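Long-range contact in cDNA FLJ56608, highly similar to Homo sapiens chloride channel, calcium activated, family member 1 (CLCA1), mRNA (Homo sapiens, PDB 6PYO), which may help mediate calcium-activated chloride conductance and regulate mucus production by goblet cells, this chain being its metal-binding von Willebrand factor type A domain: residues V12-G17 and L112-D117. Sequence-based numbering, arbitrary orientation.
Sequences VLDKSG and LTDGED. With CA (calcium ion), chain C.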
# COMPACT_ATOMS: atom_id res chain seq x y z
N VAL A 12 -1.27 -0.75 0.54
CA VAL A 12 -0.95 -2.06 -0.00
C VAL A 12 -0.06 -2.75 1.02
O VAL A 12 1.07 -2.30 1.29
CB VAL A 12 -0.30 -1.97 -1.38
CG1 VAL A 12 -0.01 -3.36 -1.91
CG2 VAL A 12 -1.24 -1.24 -2.33
N LEU A 13 -0.60 -3.79 1.65
CA LEU A 13 -0.07 -4.29 2.91
C LEU A 13 0.38 -5.73 2.72
O LEU A 13 -0.45 -6.60 2.42
CB LEU A 13 -1.12 -4.18 4.00
CG LEU A 13 -1.70 -2.78 4.20
CD1 LEU A 13 -2.77 -2.83 5.24
CD2 LEU A 13 -0.61 -1.81 4.58
N ASP A 14 1.65 -5.99 2.98
CA ASP A 14 2.24 -7.32 2.88
C ASP A 14 1.86 -8.14 4.10
O ASP A 14 2.26 -7.82 5.23
CB ASP A 14 3.75 -7.13 2.76
CG ASP A 14 4.49 -8.42 2.43
OD1 ASP A 14 3.95 -9.51 2.72
OD2 ASP A 14 5.62 -8.28 1.92
N LYS A 15 1.03 -9.19 3.90
CA LYS A 15 0.71 -10.13 4.96
C LYS A 15 1.32 -11.52 4.71
O LYS A 15 0.81 -12.52 5.23
CB LYS A 15 -0.81 -10.24 5.17
CG LYS A 15 -1.57 -10.67 3.91
CD LYS A 15 -2.73 -11.61 4.17
CE LYS A 15 -2.34 -12.85 4.95
NZ LYS A 15 -1.88 -13.97 4.07
N SER A 16 2.39 -11.59 3.91
CA SER A 16 2.98 -12.87 3.52
C SER A 16 3.70 -13.50 4.71
O SER A 16 3.91 -12.88 5.75
CB SER A 16 3.94 -12.66 2.35
OG SER A 16 5.06 -11.85 2.70
N GLY A 17 4.13 -14.77 4.52
CA GLY A 17 4.70 -15.51 5.64
C GLY A 17 5.97 -14.89 6.21
O GLY A 17 6.20 -14.95 7.42
N LEU A 112 3.60 -1.17 2.34
CA LEU A 112 4.23 -1.57 3.60
C LEU A 112 4.66 -3.04 3.42
O LEU A 112 3.80 -3.93 3.26
CB LEU A 112 3.29 -1.37 4.79
CG LEU A 112 2.73 0.06 5.00
CD1 LEU A 112 1.87 0.20 6.24
CD2 LEU A 112 3.82 1.09 5.08
N THR A 113 5.96 -3.28 3.38
CA THR A 113 6.42 -4.64 3.08
C THR A 113 7.82 -4.84 3.62
O THR A 113 8.57 -3.87 3.79
CB THR A 113 6.42 -4.91 1.57
OG1 THR A 113 6.92 -6.22 1.27
CG2 THR A 113 7.34 -3.89 0.88
N ASP A 114 8.19 -6.13 3.83
CA ASP A 114 9.60 -6.43 4.08
C ASP A 114 10.43 -6.42 2.80
O ASP A 114 11.66 -6.45 2.87
CB ASP A 114 9.80 -7.76 4.85
CG ASP A 114 9.26 -8.99 4.13
OD1 ASP A 114 9.19 -9.07 2.89
OD2 ASP A 114 8.92 -9.93 4.86
N GLY A 115 9.79 -6.36 1.64
CA GLY A 115 10.51 -6.24 0.39
C GLY A 115 11.19 -7.49 -0.12
O GLY A 115 11.90 -7.42 -1.13
N GLU A 116 10.95 -8.64 0.49
CA GLU A 116 11.60 -9.89 0.11
C GLU A 116 10.83 -10.52 -1.05
O GLU A 116 10.10 -11.50 -0.90
CB GLU A 116 11.68 -10.81 1.32
CG GLU A 116 12.58 -10.20 2.36
CD GLU A 116 12.57 -10.92 3.67
OE1 GLU A 116 11.89 -11.96 3.75
OE2 GLU A 116 13.25 -10.45 4.62
N ASP A 117 11.03 -9.93 -2.23
CA ASP A 117 10.32 -10.29 -3.45
C ASP A 117 11.23 -9.95 -4.62
O ASP A 117 11.62 -8.78 -4.77
CB ASP A 117 9.00 -9.53 -3.54
CG ASP A 117 8.20 -9.89 -4.77
OD1 ASP A 117 8.66 -10.68 -5.64
OD2 ASP A 117 7.07 -9.36 -4.87
CA CA C . 7.22 -12.37 1.94
O HOH W 1 9.31 -13.08 0.97
O HOH W 2 7.42 -10.04 1.63
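V12 and D14 hold L112 between them by two backbone bonds, L112 N to V12 O and D14 N to L112 O (both 3.0 Å), the parallel pairing of central strands 8-14 and 108-113. On one face of the sheet L13 and L112 lie side by side, CD2 of L13 against CD1 of L112 at 3.6 Å, under L28 of helix 24-39.

At the strand ends the contact turns polar. With chi1 at -171°, CG of D14 stands opposite the backbone N, which carries the carboxylate to T113. D14 OD2 takes the T113 OG1 hydroxyl on its anti lone pair at 2.5 Å, while D14 OD1 accepts from S16 N, closing an Asx turn, and from S16 OG at 2.6 Å on the syn side. This is the metal ion-dependent adhesion site of a VWA domain, its DxSxS motif running from D14 through S16 to S18. S16 OG binds calcium at 2.3 Å, alongside S18, T85 and two waters, so D14 acts from the second shell. Shortening D14 to an alanine removes both oxygens and is likely to leave the T113 hydroxyl without its acceptor and the S16 hydroxyl less firmly turned to the metal.

T113 OG1 in turn accepts from G115 N in an ST turn, and D114 OD1 from E116 N at 3.0 Å. D114 OD2 is hydrogen-bonded to S18 OG and forms a salt bridge with R24. E116 O accepts a hydrogen bond from one of the calcium-bound waters.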